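PDB 6Z8H: variant surface glycoprotein MITat 1.13 from Trypanosoma brucei, which probably forms the dense surface coat of the parasite, one of many antigenically distinct coat proteins whose successive expression lets the trypanosome evade the host immune response. Local coordinates for residues L42-L47 against E183-P188; I113-E118 against A261-E266. All blocks are in the same frame, centred on the assembly; numbering follows the deposited sequence.

Contact 1. Residues L42-L47 against E183-P188; sequences LKRLDL and ENEPEP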
loop_
_atom_site.group_PDB
_atom_site.type_symbol
_atom_site.label_atom_id
_atom_site.label_comp_id
_atom_site.label_asym_id
_atom_site.label_seq_id
_atom_site.Cartn_x
_atom_site.Cartn_y
_atom_site.Cartn_z
ATOM N N LEU A 42 7.652 -8.256 7.675
ATOM C CA LEU A 42 6.311 -8.304 7.107
ATOM C C LEU A 42 5.274 -8.632 8.175
ATOM O O LEU A 42 4.144 -8.136 8.108
ATOM C CB LEU A 42 6.252 -9.336 5.990
ATOM C CG LEU A 42 6.978 -8.975 4.713
ATOM C CD1 LEU A 42 7.000 -10.168 3.758
ATOM C CD2 LEU A 42 6.316 -7.802 4.011
ATOM N N LYS A 43 5.631 -9.434 9.183
ATOM C CA LYS A 43 4.715 -9.677 10.297
ATOM C C LYS A 43 4.492 -8.416 11.121
ATOM O O LYS A 43 3.373 -8.157 11.582
ATOM C CB LYS A 43 5.266 -10.799 11.185
ATOM C CG LYS A 43 4.851 -12.193 10.732
ATOM C CD LYS A 43 5.435 -13.298 11.606
ATOM C CE LYS A 43 5.552 -14.582 10.798
ATOM N NZ LYS A 43 5.568 -15.827 11.633
ATOM N N ARG A 44 5.540 -7.621 11.332
ATOM C CA ARG A 44 5.380 -6.349 12.022
ATOM C C ARG A 44 4.533 -5.381 11.203
ATOM O O ARG A 44 3.668 -4.671 11.748
ATOM C CB ARG A 44 6.738 -5.745 12.314
ATOM C CG ARG A 44 7.578 -6.535 13.306
ATOM C CD ARG A 44 8.908 -5.856 13.483
ATOM N NE ARG A 44 8.767 -4.537 14.093
ATOM C CZ ARG A 44 9.648 -3.551 13.944
ATOM N NH1 ARG A 44 10.736 -3.725 13.191
ATOM N NH2 ARG A 44 9.472 -2.390 14.547
ATOM N N LEU A 45 4.749 -5.336 9.895
ATOM C CA LEU A 45 3.904 -4.508 9.045
ATOM C C LEU A 45 2.443 -4.914 9.176
ATOM O O LEU A 45 1.545 -4.053 9.241
ATOM C CB LEU A 45 4.328 -4.661 7.595
ATOM C CG LEU A 45 3.499 -3.853 6.582
ATOM C CD1 LEU A 45 3.567 -2.362 6.905
ATOM C CD2 LEU A 45 3.955 -4.112 5.179
ATOM N N ASP A 46 2.177 -6.216 9.153
ATOM C CA ASP A 46 0.817 -6.726 9.242
ATOM C C ASP A 46 0.110 -6.275 10.518
ATOM O O ASP A 46 -1.120 -6.087 10.502
ATOM C CB ASP A 46 0.810 -8.252 9.154
ATOM C CG ASP A 46 -0.591 -8.812 8.937
ATOM O OD1 ASP A 46 -1.115 -8.694 7.806
ATOM O OD2 ASP A 46 -1.194 -9.329 9.910
ATOM N N LEU A 47 0.846 -6.020 11.607
ATOM C CA LEU A 47 0.193 -5.500 12.812
ATOM C C LEU A 47 -0.521 -4.180 12.514
ATOM O O LEU A 47 -1.634 -3.915 13.011
ATOM C CB LEU A 47 1.211 -5.238 13.913
ATOM C CG LEU A 47 2.076 -6.413 14.358
ATOM C CD1 LEU A 47 3.072 -5.922 15.389
ATOM C CD2 LEU A 47 1.222 -7.528 14.891
ATOM N N GLU A 183 7.758 -1.030 20.893
ATOM C CA GLU A 183 8.612 0.047 21.388
ATOM C C GLU A 183 10.043 -0.422 21.623
ATOM O O GLU A 183 10.969 0.397 21.597
ATOM C CB GLU A 183 8.052 0.664 22.673
ATOM C CG GLU A 183 7.246 1.943 22.435
ATOM C CD GLU A 183 7.869 2.859 21.380
ATOM O OE1 GLU A 183 8.964 3.409 21.635
ATOM O OE2 GLU A 183 7.285 2.974 20.275
ATOM N N ASN A 184 10.253 -1.716 21.872
ATOM C CA ASN A 184 11.589 -2.240 22.139
ATOM C C ASN A 184 12.076 -3.226 21.082
ATOM O O ASN A 184 13.109 -3.878 21.281
ATOM C CB ASN A 184 11.653 -2.868 23.532
ATOM C CG ASN A 184 11.920 -1.841 24.615
ATOM O OD1 ASN A 184 12.541 -0.807 24.359
ATOM N ND2 ASN A 184 11.457 -2.117 25.823
ATOM N N GLU A 185 11.392 -3.322 19.959
ATOM C CA GLU A 185 11.825 -4.220 18.905
ATOM C C GLU A 185 13.091 -3.667 18.254
ATOM O O GLU A 185 13.169 -2.469 17.962
ATOM C CB GLU A 185 10.696 -4.354 17.876
ATOM C CG GLU A 185 11.000 -5.350 16.757
ATOM C CD GLU A 185 11.118 -6.785 17.258
ATOM O OE1 GLU A 185 10.476 -7.107 18.277
ATOM O OE2 GLU A 185 11.835 -7.582 16.616
ATOM N N PRO A 186 14.119 -4.482 18.063
ATOM C CA PRO A 186 15.343 -3.984 17.432
ATOM C C PRO A 186 15.165 -3.797 15.933
ATOM O O PRO A 186 14.278 -4.372 15.299
ATOM C CB PRO A 186 16.373 -5.081 17.727
ATOM C CG PRO A 186 15.526 -6.332 17.898
ATOM C CD PRO A 186 14.247 -5.869 18.537
ATOM N N GLU A 187 16.084 -3.015 15.368
ATOM C CA GLU A 187 16.110 -2.808 13.935
ATOM C C GLU A 187 16.320 -4.139 13.214
ATOM O O GLU A 187 17.027 -5.030 13.713
ATOM C CB GLU A 187 17.268 -1.883 13.556
ATOM C CG GLU A 187 16.905 -0.418 13.544
ATOM C CD GLU A 187 18.067 0.480 13.903
ATOM O OE1 GLU A 187 18.059 1.038 15.020
ATOM O OE2 GLU A 187 18.985 0.621 13.066
ATOM N N PRO A 188 15.743 -4.292 12.022
ATOM C CA PRO A 188 16.054 -5.463 11.193
ATOM C C PRO A 188 17.540 -5.492 10.862
ATOM O O PRO A 188 18.167 -4.446 10.666
ATOM C CB PRO A 188 15.204 -5.246 9.932
ATOM C CG PRO A 188 14.116 -4.296 10.362
ATOM C CD PRO A 188 14.795 -3.388 11.351
#

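Contact 2. Residues I113-E118 against A261-E266; sequences ISKIEE and ATVAHE. With NAG (2-acetamido-2-deoxy-beta-D-glucopyranose), chain E.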
loop_
_atom_site.group_PDB
_atom_site.type_symbol
_atom_site.label_atom_id
_atom_site.label_comp_id
_atom_site.label_asym_id
_atom_site.label_seq_id
_atom_site.Cartn_x
_atom_site.Cartn_y
_atom_site.Cartn_z
ATOM N N ILE A 113 4.290 0.749 4.285
ATOM C CA ILE A 113 4.156 -0.332 3.314
ATOM C C ILE A 113 5.241 -0.220 2.251
ATOM O O ILE A 113 5.929 -1.200 1.913
ATOM C CB ILE A 113 2.770 -0.317 2.652
ATOM C CG1 ILE A 113 1.691 -0.710 3.667
ATOM C CG2 ILE A 113 2.786 -1.214 1.405
ATOM C CD1 ILE A 113 0.276 -0.404 3.178
ATOM N N SER A 114 5.437 0.982 1.714
ATOM C CA SER A 114 6.393 1.108 0.619
ATOM C C SER A 114 7.813 0.852 1.099
ATOM O O SER A 114 8.598 0.204 0.401
ATOM C CB SER A 114 6.295 2.477 -0.026
ATOM O OG SER A 114 6.821 3.485 0.794
ATOM N N LYS A 115 8.165 1.337 2.290
ATOM C CA LYS A 115 9.531 1.188 2.786
ATOM C C LYS A 115 9.821 -0.241 3.233
ATOM O O LYS A 115 10.903 -0.772 2.957
ATOM C CB LYS A 115 9.755 2.226 3.884
ATOM C CG LYS A 115 9.918 3.632 3.329
ATOM C CD LYS A 115 9.827 4.694 4.399
ATOM C CE LYS A 115 10.137 6.079 3.852
ATOM N NZ LYS A 115 10.492 7.013 4.951
ATOM N N ILE A 116 8.858 -0.912 3.854
ATOM C CA ILE A 116 9.046 -2.302 4.261
ATOM C C ILE A 116 9.120 -3.219 3.051
ATOM O O ILE A 116 9.940 -4.141 3.027
ATOM C CB ILE A 116 7.944 -2.739 5.245
ATOM C CG1 ILE A 116 8.228 -2.225 6.656
ATOM C CG2 ILE A 116 7.774 -4.250 5.206
ATOM C CD1 ILE A 116 7.148 -2.508 7.642
ATOM N N GLU A 117 8.266 -3.015 2.046
ATOM C CA GLU A 117 8.289 -3.879 0.869
ATOM C C GLU A 117 9.576 -3.694 0.058
ATOM O O GLU A 117 10.124 -4.675 -0.456
ATOM C CB GLU A 117 7.038 -3.651 0.008
ATOM C CG GLU A 117 5.749 -4.151 0.671
ATOM C CD GLU A 117 5.636 -5.684 0.731
ATOM O OE1 GLU A 117 6.620 -6.394 0.420
ATOM O OE2 GLU A 117 4.531 -6.151 1.102
ATOM N N GLU A 118 10.119 -2.466 -0.011
ATOM C CA GLU A 118 11.417 -2.270 -0.652
ATOM C C GLU A 118 12.505 -3.033 0.091
ATOM O O GLU A 118 13.344 -3.691 -0.534
ATOM C CB GLU A 118 11.758 -0.777 -0.745
ATOM C CG GLU A 118 13.067 -0.528 -1.487
ATOM C CD GLU A 118 13.374 0.924 -1.743
ATOM O OE1 GLU A 118 12.470 1.760 -1.589
ATOM O OE2 GLU A 118 14.502 1.270 -2.123
ATOM N N ALA A 261 16.558 -0.924 5.758
ATOM C CA ALA A 261 15.849 -1.554 6.865
ATOM C C ALA A 261 15.654 -0.578 8.014
ATOM O O ALA A 261 14.624 -0.614 8.690
ATOM C CB ALA A 261 16.596 -2.790 7.343
ATOM N N THR A 262 16.616 0.320 8.232
ATOM C CA THR A 262 16.466 1.338 9.263
ATOM C C THR A 262 15.308 2.261 8.938
ATOM O O THR A 262 14.522 2.593 9.822
ATOM C CB THR A 262 17.763 2.144 9.375
ATOM O OG1 THR A 262 18.867 1.263 9.594
ATOM C CG2 THR A 262 17.670 3.178 10.486
ATOM N N VAL A 263 15.187 2.689 7.679
ATOM C CA VAL A 263 14.112 3.591 7.275
ATOM C C VAL A 263 12.757 2.909 7.381
ATOM O O VAL A 263 11.761 3.549 7.739
ATOM C CB VAL A 263 14.411 4.097 5.854
ATOM C CG1 VAL A 263 13.233 4.698 5.211
ATOM C CG2 VAL A 263 15.580 5.089 5.877
ATOM N N ALA A 264 12.687 1.612 7.070
ATOM C CA ALA A 264 11.455 0.855 7.259
ATOM C C ALA A 264 11.064 0.800 8.733
ATOM O O ALA A 264 9.905 1.062 9.093
ATOM C CB ALA A 264 11.628 -0.543 6.669
ATOM N N HIS A 265 12.029 0.477 9.601
ATOM C CA HIS A 265 11.799 0.483 11.042
ATOM C C HIS A 265 11.282 1.840 11.497
ATOM O O HIS A 265 10.345 1.923 12.296
ATOM C CB HIS A 265 13.122 0.169 11.734
ATOM C CG HIS A 265 13.022 -0.265 13.168
ATOM N ND1 HIS A 265 12.396 -1.427 13.555
ATOM C CD2 HIS A 265 13.594 0.237 14.286
ATOM C CE1 HIS A 265 12.557 -1.605 14.855
ATOM N NE2 HIS A 265 13.304 -0.622 15.318
ATOM N N GLU A 266 11.894 2.921 11.062
ATOM C CA GLU A 266 11.507 4.290 11.453
ATOM C C GLU A 266 10.086 4.588 10.951
ATOM O O GLU A 266 9.411 5.368 11.632
ATOM C CB GLU A 266 12.492 5.323 10.933
ATOM C CG GLU A 266 12.157 6.745 11.346
ATOM C CD GLU A 266 11.799 6.934 12.816
ATOM O OE1 GLU A 266 10.625 7.354 13.112
ATOM O OE2 GLU A 266 12.686 6.642 13.677
HETATM C C1 NAG E . 17.203 2.002 -0.247
HETATM C C2 NAG E . 16.548 3.460 -0.310
HETATM C C3 NAG E . 16.733 4.108 -1.625
HETATM C C4 NAG E . 18.182 4.019 -2.038
HETATM C C5 NAG E . 18.606 2.577 -1.904
HETATM C C6 NAG E . 20.041 2.376 -2.326
HETATM C C7 NAG E . 14.633 4.168 1.061
HETATM C C8 NAG E . 13.203 3.918 1.322
HETATM N N2 NAG E . 15.145 3.365 0.122
HETATM O O3 NAG E . 16.369 5.464 -1.538
HETATM O O4 NAG E . 18.055 4.360 -3.354
HETATM O O5 NAG E . 18.526 2.186 -0.586
HETATM O O6 NAG E . 20.250 1.015 -2.560
HETATM O O7 NAG E . 15.197 5.034 1.609
HETATM O O HOH W 1 11.397 6.397 7.559
#

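Contact 1. Residues L42-L47 against E183-P188
Glu185 lays its aliphatic CG over one face of the Arg44 guanidinium, 3.5 Å above the plane and over its centre. This is the close part of the contact, and it is made by a methylene group: the carboxylate is turned elsewhere, its plane 41° from the guanidinium, and Arg44 NE remains 5.0 Å from Glu185 OE2. A bend at chi2 of Glu185 (65°) swings the acid end off the guanidinium, and OE2 forms a salt bridge with Arg40 instead; Arg44 NE has its own salt bridge with Glu182. Arginine suits the spot because its flat, long head can be covered on a face and still bond outward from its edges. The packing slackens from there. Pro188 CG comes only to 4.4 Å from Arg44 NH1, near the guanidinium plane. The CB of Pro186 points away from the helix, and what comes nearest is its carbonyl oxygen, 4.2 Å from Arg44 NH1. On the solvent side Glu183 is exposed but still pairs with Arg272. The contact thus fastens the loop between strands 152-155 and 194-202 onto helix 34-75, with Arg44 also against Leu268 of helix 260-273 and Pro188 against Tyr123 of helix 78-129.

Contact 2. Residues I113-E118 against A261-E266
Ala264 CB sits 3.8 Å from both Lys115 O and Ile116 CG1, at the heart of a near-antiparallel helix pair in the A-type N-terminal domain of the variant surface glycoprotein. The short helical segments run at 149° to each other and their axes approach to 8.3 Å, a closeness that the small methyl of Ala264 permits: the CA atoms of Lys115 and Ala264 are just 4.9 Å apart. Ile116 adds an apolar contact through CG1, its branched side chain also packing on Leu41 and Leu45 of helix 34-75 and on Leu268 of helix 260-273.

Beside this core, Lys115 crosses Val263 at about a right angle. Its CG is anti to the carbonyl carbon (chi1 -74°) and the chain beyond is extended, which carries the methylenes across the valine branch, with Lys115 CD 3.5 Å from Val263 CG1. A long, flexible lysine fits this partly exposed flank, since its hydrocarbon part packs while the ammonium reaches a water, which it donates to; the same water donates to Val263 O, bridging the two helices.

One shell farther out stands the N-acetylglucosamine carried by Asn260, at the start of helix 260-273. Its acetyl methyl C8 rests near Lys115 CG and Val263 CG1. Glu118, extended and buried, takes up the amide through OE2, and the same OE2 also accepts a hydrogen bond from Asn124 ND2 of the second subunit; Lys38 of that subunit lies at long, weak ion-pair range and may slightly favour the charged form. The glycan is thereby tied to the dimer interface: the sugar N2 donates to Glu118 OE2 over 3.1 Å, at a bent N-H...O angle of 140°.

Overall arrangement
Both contacts are partly buried, their centres 10 Å apart, and they share the bundle formed by helices 34-75, 78-129 and 260-273. Contact 2 joins two of these helices by a small apolar core, with a water bridge and a glycan at its flank and the second subunit beyond. Contact 1 sets a loop on the third helix by covering a charged group with a methylene, its salt bridges all going to residues outside the two segments. No other chain touches contact 1. His265 links them: its ND1 is 2.9 Å from Arg44 NH1, probably a hydrogen bond, while Glu185 O lies near the imidazole plane at NE2, Glu187 CG over a face, and Pro186 O obliquely above CE1.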